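Local coordinates for mevalonate kinase, putative (Leishmania major, PDB 2HFS), which probably catalyses the ATP-dependent phosphorylation of (R)-mevalonate to (R)-5-phosphomevalonate, an early step on the way to isopentenyl diphosphate, at residues A[30-35]-A[217-222]; A[167-172]-A[232-237]; A[223-228]-A[253-258]. One frame throughout, in Å; residues are numbered along the deposited sequence.

Contact 1 of 3, residues A[30-35]-A[217-222]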
loop_
_atom_site.group_PDB
_atom_site.type_symbol
_atom_site.label_atom_id
_atom_site.label_comp_id
_atom_site.label_asym_id
_atom_site.label_seq_id
_atom_site.Cartn_x
_atom_site.Cartn_y
_atom_site.Cartn_z
ATOM N N VAL A 30 -11.196 10.331 -2.239
ATOM C CA VAL A 30 -11.804 9.412 -1.282
ATOM C C VAL A 30 -12.108 10.071 0.080
ATOM O O VAL A 30 -13.108 9.740 0.733
ATOM C CB VAL A 30 -10.907 8.158 -1.102
ATOM C CG1 VAL A 30 -9.548 8.534 -0.459
ATOM C CG2 VAL A 30 -11.618 7.083 -0.308
ATOM N N VAL A 31 -11.238 10.987 0.499
ATOM C CA VAL A 31 -11.429 11.780 1.712
ATOM C C VAL A 31 -12.773 12.525 1.674
ATOM O O VAL A 31 -13.374 12.781 2.718
ATOM C CB VAL A 31 -10.239 12.750 1.915
ATOM C CG1 VAL A 31 -10.472 13.748 3.056
ATOM C CG2 VAL A 31 -8.961 11.952 2.147
ATOM N N HIS A 32 -13.242 12.829 0.461
ATOM C CA HIS A 32 -14.450 13.627 0.260
ATOM C C HIS A 32 -15.637 12.803 -0.221
ATOM O O HIS A 32 -16.653 13.353 -0.679
ATOM C CB HIS A 32 -14.131 14.809 -0.663
ATOM C CG HIS A 32 -13.072 15.701 -0.104
ATOM N ND1 HIS A 32 -13.363 16.871 0.561
ATOM C CD2 HIS A 32 -11.727 15.549 -0.034
ATOM C CE1 HIS A 32 -12.237 17.429 0.976
ATOM N NE2 HIS A 32 -11.234 16.636 0.648
ATOM N N GLY A 33 -15.497 11.481 -0.117
ATOM C CA GLY A 33 -16.619 10.568 -0.280
ATOM C C GLY A 33 -16.623 9.784 -1.568
ATOM O O GLY A 33 -17.565 9.048 -1.835
ATOM N N ALA A 34 -15.569 9.941 -2.367
ATOM C CA ALA A 34 -15.486 9.265 -3.662
ATOM C C ALA A 34 -15.035 7.830 -3.451
ATOM O O ALA A 34 -14.414 7.516 -2.444
ATOM C CB ALA A 34 -14.522 10.013 -4.586
ATOM N N GLU A 35 -15.363 6.951 -4.384
ATOM C CA GLU A 35 -14.891 5.567 -4.308
ATOM C C GLU A 35 -13.427 5.525 -4.753
ATOM O O GLU A 35 -13.021 6.295 -5.626
ATOM C CB GLU A 35 -15.726 4.653 -5.202
ATOM C CG GLU A 35 -17.240 4.695 -4.971
ATOM C CD GLU A 35 -17.991 3.641 -5.772
ATOM O OE1 GLU A 35 -17.406 2.994 -6.669
ATOM O OE2 GLU A 35 -19.187 3.444 -5.506
ATOM N N VAL A 217 -16.782 25.658 -5.628
ATOM C CA VAL A 217 -17.360 25.290 -6.920
ATOM C C VAL A 217 -16.339 24.614 -7.832
ATOM O O VAL A 217 -16.700 23.666 -8.527
ATOM C CB VAL A 217 -18.078 26.448 -7.667
ATOM C CG1 VAL A 217 -18.691 25.927 -8.974
ATOM C CG2 VAL A 217 -19.178 27.043 -6.800
ATOM N N GLN A 218 -15.087 25.077 -7.829
ATOM C CA GLN A 218 -14.080 24.434 -8.679
ATOM C C GLN A 218 -13.797 23.033 -8.174
ATOM O O GLN A 218 -13.786 22.077 -8.965
ATOM C CB GLN A 218 -12.775 25.232 -8.811
ATOM C CG GLN A 218 -11.912 24.694 -9.987
ATOM C CD GLN A 218 -10.577 25.421 -10.224
ATOM O OE1 GLN A 218 -10.501 26.648 -10.163
ATOM N NE2 GLN A 218 -9.539 24.651 -10.535
ATOM N N PHE A 219 -13.596 22.905 -6.859
ATOM C CA PHE A 219 -13.338 21.607 -6.259
ATOM C C PHE A 219 -14.462 20.604 -6.568
ATOM O O PHE A 219 -14.197 19.500 -7.033
ATOM C CB PHE A 219 -13.055 21.695 -4.761
ATOM C CG PHE A 219 -12.600 20.394 -4.171
ATOM C CD1 PHE A 219 -13.520 19.406 -3.835
ATOM C CD2 PHE A 219 -11.242 20.134 -3.990
ATOM C CE1 PHE A 219 -13.091 18.184 -3.313
ATOM C CE2 PHE A 219 -10.814 18.917 -3.471
ATOM C CZ PHE A 219 -11.741 17.951 -3.131
ATOM N N LYS A 220 -15.708 21.009 -6.347
ATOM C CA LYS A 220 -16.849 20.164 -6.657
ATOM C C LYS A 220 -16.812 19.733 -8.114
ATOM O O LYS A 220 -17.167 18.600 -8.438
ATOM C CB LYS A 220 -18.172 20.880 -6.335
ATOM C CG LYS A 220 -19.422 20.082 -6.693
ATOM C CD LYS A 220 -19.513 18.735 -5.973
ATOM C CE LYS A 220 -20.885 18.095 -6.212
ATOM N NZ LYS A 220 -20.902 16.665 -5.810
ATOM N N ARG A 221 -16.375 20.626 -9.003
ATOM C CA ARG A 221 -16.230 20.216 -10.406
ATOM C C ARG A 221 -15.205 19.073 -10.558
ATOM O O ARG A 221 -15.503 18.063 -11.183
ATOM C CB ARG A 221 -15.882 21.392 -11.320
ATOM C CG ARG A 221 -15.869 20.996 -12.781
ATOM C CD ARG A 221 -15.479 22.100 -13.765
ATOM N NE ARG A 221 -14.050 22.418 -13.767
ATOM C CZ ARG A 221 -13.542 23.599 -13.405
ATOM N NH1 ARG A 221 -12.228 23.804 -13.452
ATOM N NH2 ARG A 221 -14.345 24.580 -12.999
ATOM N N LEU A 222 -14.018 19.230 -9.972
ATOM C CA LEU A 222 -12.973 18.189 -10.048
ATOM C C LEU A 222 -13.388 16.874 -9.386
ATOM O O LEU A 222 -13.057 15.782 -9.865
ATOM C CB LEU A 222 -11.679 18.693 -9.407
ATOM C CG LEU A 222 -11.157 20.016 -9.950
ATOM C CD1 LEU A 222 -9.864 20.435 -9.229
ATOM C CD2 LEU A 222 -10.968 19.931 -11.476
#

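Contact 2 of 3, residues A[167-172]-A[232-237]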
loop_
_atom_site.group_PDB
_atom_site.type_symbol
_atom_site.label_atom_id
_atom_site.label_comp_id
_atom_site.label_asym_id
_atom_site.label_seq_id
_atom_site.Cartn_x
_atom_site.Cartn_y
_atom_site.Cartn_z
ATOM N N LEU A 167 -7.741 -6.608 -5.703
ATOM C CA LEU A 167 -8.316 -5.285 -5.877
ATOM C C LEU A 167 -9.412 -5.084 -4.857
ATOM O O LEU A 167 -10.135 -6.029 -4.511
ATOM C CB LEU A 167 -8.872 -5.101 -7.285
ATOM C CG LEU A 167 -7.897 -5.157 -8.452
ATOM C CD1 LEU A 167 -8.645 -4.831 -9.732
ATOM C CD2 LEU A 167 -6.689 -4.220 -8.288
ATOM N N ILE A 168 -9.519 -3.850 -4.379
ATOM C CA ILE A 168 -10.377 -3.508 -3.252
ATOM C C ILE A 168 -11.024 -2.156 -3.486
ATOM O O ILE A 168 -10.337 -1.166 -3.744
ATOM C CB ILE A 168 -9.564 -3.509 -1.943
ATOM C CG1 ILE A 168 -9.062 -4.930 -1.653
ATOM C CG2 ILE A 168 -10.379 -2.920 -0.756
ATOM C CD1 ILE A 168 -8.238 -5.080 -0.403
ATOM N N LEU A 169 -12.351 -2.136 -3.378
ATOM C CA LEU A 169 -13.118 -0.902 -3.433
ATOM C C LEU A 169 -13.152 -0.281 -2.044
ATOM O O LEU A 169 -13.564 -0.925 -1.070
ATOM C CB LEU A 169 -14.539 -1.183 -3.942
ATOM C CG LEU A 169 -15.402 -0.016 -4.435
ATOM C CD1 LEU A 169 -14.828 0.592 -5.729
ATOM C CD2 LEU A 169 -16.832 -0.511 -4.656
ATOM N N TYR A 170 -12.715 0.973 -1.968
ATOM C CA TYR A 170 -12.496 1.684 -0.711
ATOM C C TYR A 170 -13.263 2.991 -0.726
ATOM O O TYR A 170 -13.080 3.821 -1.617
ATOM C CB TYR A 170 -10.981 1.893 -0.528
ATOM C CG TYR A 170 -10.450 3.058 0.319
ATOM C CD1 TYR A 170 -9.311 3.749 -0.097
ATOM C CD2 TYR A 170 -11.024 3.421 1.540
ATOM C CE1 TYR A 170 -8.774 4.784 0.647
ATOM C CE2 TYR A 170 -10.488 4.464 2.305
ATOM C CZ TYR A 170 -9.360 5.138 1.845
ATOM O OH TYR A 170 -8.796 6.178 2.560
ATOM N N ARG A 171 -14.165 3.150 0.239
ATOM C CA ARG A 171 -14.927 4.393 0.357
ATOM C C ARG A 171 -15.304 4.720 1.796
ATOM O O ARG A 171 -15.493 3.826 2.621
ATOM C CB ARG A 171 -16.171 4.373 -0.543
ATOM C CG ARG A 171 -17.198 3.308 -0.222
ATOM C CD ARG A 171 -18.462 3.416 -1.059
ATOM N NE ARG A 171 -19.271 4.572 -0.674
ATOM C CZ ARG A 171 -20.241 5.101 -1.414
ATOM N NH1 ARG A 171 -20.535 4.596 -2.607
ATOM N NH2 ARG A 171 -20.911 6.153 -0.965
ATOM N N ARG A 172 -15.398 6.013 2.085
ATOM C CA ARG A 172 -15.948 6.483 3.351
ATOM C C ARG A 172 -17.484 6.440 3.327
ATOM O O ARG A 172 -18.139 7.365 2.833
ATOM C CB ARG A 172 -15.426 7.884 3.674
ATOM C CG ARG A 172 -14.242 7.891 4.623
ATOM C CD ARG A 172 -12.884 7.956 3.970
ATOM N NE ARG A 172 -11.913 8.607 4.851
ATOM C CZ ARG A 172 -10.624 8.757 4.573
ATOM N NH1 ARG A 172 -10.122 8.296 3.433
ATOM N NH2 ARG A 172 -9.827 9.369 5.441
ATOM N N GLN A 232 -16.260 4.503 -14.467
ATOM C CA GLN A 232 -15.814 3.912 -15.700
ATOM C C GLN A 232 -14.703 2.902 -15.435
ATOM O O GLN A 232 -14.672 1.852 -16.067
ATOM C CB GLN A 232 -15.398 4.999 -16.681
ATOM C CG GLN A 232 -16.586 5.832 -17.177
ATOM C CD GLN A 232 -16.192 6.832 -18.246
ATOM O OE1 GLN A 232 -15.698 7.916 -17.939
ATOM N NE2 GLN A 232 -16.416 6.473 -19.508
ATOM N N ALA A 233 -13.824 3.199 -14.479
ATOM C CA ALA A 233 -12.746 2.271 -14.109
ATOM C C ALA A 233 -13.283 0.921 -13.631
ATOM O O ALA A 233 -12.784 -0.143 -14.018
ATOM C CB ALA A 233 -11.843 2.893 -13.062
ATOM N N ARG A 234 -14.325 0.970 -12.808
ATOM C CA ARG A 234 -15.012 -0.235 -12.367
ATOM C C ARG A 234 -15.528 -1.041 -13.575
ATOM O O ARG A 234 -15.361 -2.267 -13.646
ATOM C CB ARG A 234 -16.140 0.128 -11.404
ATOM C CG ARG A 234 -15.632 0.736 -10.096
ATOM C CD ARG A 234 -16.698 0.906 -9.004
ATOM N NE ARG A 234 -17.382 -0.351 -8.687
ATOM C CZ ARG A 234 -18.463 -0.449 -7.912
ATOM N NH1 ARG A 234 -18.996 0.636 -7.357
ATOM N NH2 ARG A 234 -19.013 -1.639 -7.684
ATOM N N GLU A 235 -16.120 -0.332 -14.534
ATOM C CA GLU A 235 -16.583 -0.945 -15.767
ATOM C C GLU A 235 -15.436 -1.663 -16.451
ATOM O O GLU A 235 -15.470 -2.887 -16.604
ATOM C CB GLU A 235 -17.144 0.110 -16.715
ATOM C CG GLU A 235 -18.588 0.474 -16.491
ATOM C CD GLU A 235 -19.244 0.960 -17.763
ATOM O OE1 GLU A 235 -20.227 0.326 -18.180
ATOM O OE2 GLU A 235 -18.773 1.967 -18.345
ATOM N N ALA A 236 -14.417 -0.894 -16.839
ATOM C CA ALA A 236 -13.228 -1.425 -17.500
ATOM C C ALA A 236 -12.707 -2.720 -16.866
ATOM O O ALA A 236 -12.313 -3.645 -17.586
ATOM C CB ALA A 236 -12.131 -0.365 -17.555
ATOM N N LEU A 237 -12.712 -2.778 -15.533
ATOM C CA LEU A 237 -12.229 -3.952 -14.781
ATOM C C LEU A 237 -13.132 -5.180 -14.950
ATOM O O LEU A 237 -12.645 -6.290 -15.188
ATOM C CB LEU A 237 -12.064 -3.626 -13.292
ATOM C CG LEU A 237 -10.905 -2.754 -12.806
ATOM C CD1 LEU A 237 -11.088 -2.427 -11.327
ATOM C CD2 LEU A 237 -9.558 -3.439 -13.034
#

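Contact 3 of 3, residues A[223-228]-A[253-258]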
loop_
_atom_site.group_PDB
_atom_site.type_symbol
_atom_site.label_atom_id
_atom_site.label_comp_id
_atom_site.label_asym_id
_atom_site.label_seq_id
_atom_site.Cartn_x
_atom_site.Cartn_y
_atom_site.Cartn_z
ATOM N N TYR A 223 -14.083 16.995 -8.261
ATOM C CA TYR A 223 -14.635 15.852 -7.546
ATOM C C TYR A 223 -15.630 15.062 -8.404
ATOM O O TYR A 223 -15.598 13.829 -8.431
ATOM C CB TYR A 223 -15.327 16.330 -6.266
ATOM C CG TYR A 223 -15.973 15.203 -5.504
ATOM C CD1 TYR A 223 -17.297 14.844 -5.743
ATOM C CD2 TYR A 223 -15.248 14.471 -4.566
ATOM C CE1 TYR A 223 -17.891 13.786 -5.051
ATOM C CE2 TYR A 223 -15.833 13.422 -3.866
ATOM C CZ TYR A 223 -17.149 13.084 -4.113
ATOM O OH TYR A 223 -17.715 12.044 -3.418
ATOM N N ASP A 224 -16.532 15.751 -9.100
ATOM C CA ASP A 224 -17.520 15.012 -9.891
ATOM C C ASP A 224 -16.831 14.401 -11.097
ATOM O O ASP A 224 -17.132 13.276 -11.489
ATOM C CB ASP A 224 -18.670 15.897 -10.349
ATOM C CG ASP A 224 -19.551 16.355 -9.208
ATOM O OD1 ASP A 224 -19.644 15.655 -8.172
ATOM O OD2 ASP A 224 -20.194 17.422 -9.285
ATOM N N ASN A 225 -15.894 15.159 -11.659
ATOM C CA ASN A 225 -15.029 14.684 -12.729
ATOM C C ASN A 225 -14.381 13.378 -12.303
ATOM O O ASN A 225 -14.288 12.441 -13.098
ATOM C CB ASN A 225 -13.959 15.737 -13.071
ATOM C CG ASN A 225 -14.531 16.924 -13.875
ATOM O OD1 ASN A 225 -15.706 16.925 -14.260
ATOM N ND2 ASN A 225 -13.698 17.933 -14.128
ATOM N N TYR A 226 -13.959 13.320 -11.041
ATOM C CA TYR A 226 -13.414 12.075 -10.490
ATOM C C TYR A 226 -14.399 10.904 -10.448
ATOM O O TYR A 226 -14.067 9.785 -10.867
ATOM C CB TYR A 226 -12.726 12.247 -9.125
ATOM C CG TYR A 226 -12.270 10.887 -8.662
ATOM C CD1 TYR A 226 -12.990 10.177 -7.680
ATOM C CD2 TYR A 226 -11.194 10.239 -9.303
ATOM C CE1 TYR A 226 -12.608 8.886 -7.296
ATOM C CE2 TYR A 226 -10.810 8.942 -8.935
ATOM C CZ TYR A 226 -11.523 8.271 -7.940
ATOM O OH TYR A 226 -11.138 6.999 -7.593
ATOM N N THR A 227 -15.598 11.152 -9.925
ATOM C CA THR A 227 -16.612 10.103 -9.772
ATOM C C THR A 227 -16.951 9.438 -11.107
ATOM O O THR A 227 -17.144 8.231 -11.154
ATOM C CB THR A 227 -17.883 10.614 -9.057
ATOM O OG1 THR A 227 -18.452 11.711 -9.790
ATOM C CG2 THR A 227 -17.533 11.184 -7.685
ATOM N N HIS A 228 -16.987 10.218 -12.194
ATOM C CA HIS A 228 -17.160 9.640 -13.526
ATOM C C HIS A 228 -16.010 8.693 -13.914
ATOM O O HIS A 228 -16.261 7.600 -14.441
ATOM C CB HIS A 228 -17.387 10.719 -14.600
ATOM C CG HIS A 228 -17.713 10.158 -15.953
ATOM N ND1 HIS A 228 -18.641 9.151 -16.139
ATOM C CD2 HIS A 228 -17.241 10.465 -17.186
ATOM C CE1 HIS A 228 -18.720 8.858 -17.426
ATOM N NE2 HIS A 228 -17.878 9.637 -18.081
ATOM N N HIS A 253 -4.704 10.914 -12.982
ATOM C CA HIS A 253 -3.500 11.710 -12.725
ATOM C C HIS A 253 -3.751 13.175 -13.064
ATOM O O HIS A 253 -3.413 14.079 -12.304
ATOM C CB HIS A 253 -2.316 11.214 -13.556
ATOM C CG HIS A 253 -1.054 11.963 -13.285
ATOM N ND1 HIS A 253 -0.278 11.733 -12.167
ATOM C CD2 HIS A 253 -0.448 12.967 -13.963
ATOM C CE1 HIS A 253 0.759 12.545 -12.177
ATOM N NE2 HIS A 253 0.690 13.295 -13.263
ATOM N N ASP A 254 -4.354 13.410 -14.225
ATOM C CA ASP A 254 -4.663 14.769 -14.639
ATOM C C ASP A 254 -5.435 15.513 -13.547
ATOM O O ASP A 254 -5.043 16.610 -13.155
ATOM C CB ASP A 254 -5.422 14.765 -15.958
ATOM C CG ASP A 254 -5.024 15.910 -16.854
ATOM O OD1 ASP A 254 -3.851 16.347 -16.763
ATOM O OD2 ASP A 254 -5.793 16.400 -17.706
ATOM N N LEU A 255 -6.491 14.892 -13.013
ATOM C CA LEU A 255 -7.268 15.486 -11.902
ATOM C C LEU A 255 -6.440 15.753 -10.625
ATOM O O LEU A 255 -6.663 16.742 -9.919
ATOM C CB LEU A 255 -8.480 14.610 -11.578
ATOM C CG LEU A 255 -9.585 14.699 -12.632
ATOM C CD1 LEU A 255 -10.617 13.627 -12.392
ATOM C CD2 LEU A 255 -10.235 16.087 -12.647
ATOM N N CYS A 256 -5.502 14.855 -10.338
ATOM C CA CYS A 256 -4.575 15.004 -9.201
ATOM C C CYS A 256 -3.667 16.192 -9.378
ATOM O O CYS A 256 -3.396 16.904 -8.426
ATOM C CB CYS A 256 -3.743 13.737 -9.014
ATOM S SG CYS A 256 -4.761 12.397 -8.373
ATOM N N ARG A 257 -3.208 16.421 -10.608
ATOM C CA ARG A 257 -2.438 17.621 -10.908
ATOM C C ARG A 257 -3.265 18.877 -10.607
ATOM O O ARG A 257 -2.720 19.866 -10.138
ATOM C CB ARG A 257 -2.002 17.667 -12.374
ATOM C CG ARG A 257 -1.084 16.553 -12.844
ATOM C CD ARG A 257 -0.534 16.835 -14.230
ATOM N NE ARG A 257 0.297 18.047 -14.249
ATOM C CZ ARG A 257 0.817 18.575 -15.356
ATOM N NH1 ARG A 257 0.596 17.997 -16.532
ATOM N NH2 ARG A 257 1.551 19.680 -15.287
ATOM N N GLN A 258 -4.578 18.815 -10.848
ATOM C CA GLN A 258 -5.463 19.977 -10.706
ATOM C C GLN A 258 -5.829 20.288 -9.257
ATOM O O GLN A 258 -6.318 21.380 -8.975
ATOM C CB GLN A 258 -6.730 19.811 -11.552
ATOM C CG GLN A 258 -6.434 19.619 -13.041
ATOM C CD GLN A 258 -7.672 19.625 -13.913
ATOM O OE1 GLN A 258 -8.475 20.560 -13.868
ATOM N NE2 GLN A 258 -7.797 18.613 -14.753
#

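Contact 1 of 3, residues A[30-35]-A[217-222]
Between the turn that links strands 17-25 and 36-52 of this GHMP kinase and residues 217-222 of helix 216-239, the contact is one aromatic pair, His32 against Phe219. It is an edge-to-face contact, though a tilted one: the planes lie at 52° and the ring centroids are 4.9 Å apart. Phe219 presents its far end, with CZ above the centre of the imidazole and 3.9 Å from His32 CD2. The neighbouring Phe219 CE1 lies 4.1 Å from His32 ND1. The phenyl ring gets this far because CG lies anti to the backbone N (chi1 -172°), sending the side chain out from the helix. Phenylalanine suits the place, offering a long, flat, apolar reach that also packs on Val208 and Lys212 of helix 201-214. The turn is closed by Gly33 N bonding to Val30 O at 3.1 Å. Histidine serves two purposes here: its ring also meets that of His209, while ND1 is hydrogen-bonded to Lys212 NZ. That bond should restrict rotation of the imidazole, and so helps to keep one face turned to the weakly polar C-H edge of Phe219.

Contact 2 of 3, residues A[167-172]-A[232-237]
Leu167 and Leu237 make the purely apolar half of this contact, reaching toward each other tip to tip. The methyl CD1 of Leu167 lies 3.7 Å from Leu237 CD2 and 3.8 Å from Leu237 CD1, so one strand methyl rests against both branches of the helix leucine. Leucine suits both places, being long enough to bridge a strand and a helix whose CA atoms stay over 9 Å apart.

The second kind of contact sets a methyl against a guanidinium. Leu169 CD2 sits over the centre of one face of the Arg234 group, 3.6 Å from CZ, while Leu169 CD1 lies 3.8 Å from Arg234 CD. A bend at chi3 (56°) turns the arginine's end across the leucine, and the face of the guanidinium, poor in hydrogen-bonding capacity, accepts an apolar neighbour. Its polar rim is used elsewhere: NH1 forms a salt bridge with Glu35 OE1, which should offset the charge beside this apolar surface.

Strand 166-172 pairs with strands 36-52 and 177-182, and Leu167 and Leu169, alternate residues, face helix 216-239 from it. Leu237 also touches Leu245 of helix 242-258, and Ala233 touches Ile37 of strand 36-52, so helix 216-239 packs on both the mixed sheet and the next helix.

Contact 3 of 3, residues A[223-228]-A[253-258]
Residues 223-228 and 253-258, on helices that run roughly antiparallel here, come nearest at Tyr226 and Leu255, whose CA atoms are 7.2 Å apart. Leu255 carries the contact from its side, and its two methyls divide the work. CD1 presses on the backbone of the facing helix, 3.6 Å from Tyr226 N and 3.7 Å from Tyr226 CA, with Tyr226 CB a little farther away. The other methyl, CD2, lies 3.8 Å from Asn225 CB, the side chains crossing at about a right angle. With CG anti to its own carbonyl carbon (chi1 -73°), Leu255 holds the fork of its side chain toward the partner helix. A branched apolar residue suits this place because it can set one methyl on the backbone of Tyr226 and the other on Asn225 CB. Asn225, at the partly exposed margin, offers this aliphatic CB to the leucine, with Asn225 ND2 grazing Leu255 CD2 at 4.2 Å.

Tyr226 turns its ring elsewhere: the ring meets that of Phe29 nearly parallel, and OH is hydrogen-bonded to Glu35 O, so this buried hydroxyl has a partner. On the face turned from Leu255, Thr227 OG1 donates to Asp224 O at 2.7 Å, with a C=O...O angle of 117°. The same carbonyl takes His228 N at 3.1 Å, and its two donors reinforce the turn of helix behind the contact. Asp224 itself pairs with Lys220 one turn earlier.

Leu255 also touches Leu222 and Ile229, so it is set among Leu222, Asn225, Tyr226 and Ile229, spaced i, i+3, i+4, i+7. It thus sits as a knob in a four-residue hole, the packing known from coiled coils, here within a helical hairpin of two successive helices in the C-terminal half of a GHMP kinase.

How the contacts relate
Following the chain from the N terminus, contact 1 opens first, in the turn before strand 36-52, and contact 2 opens at strand 166-172 while that loop is still unclosed. Helix 216-239 then closes contact 1 in its first turns, opens contact 3 immediately afterwards, and closes contact 2 near its far end; helix 242-258 closes contact 3 last. Contact 2 therefore crosses both others, whereas contacts 1 and 3 follow in series. Contacts 1 and 2 join the long helix to the mixed sheet and its connecting turn, and contact 3 joins it to the next helix. Glu35, in the 30-35 segment, touches residues of both other contacts.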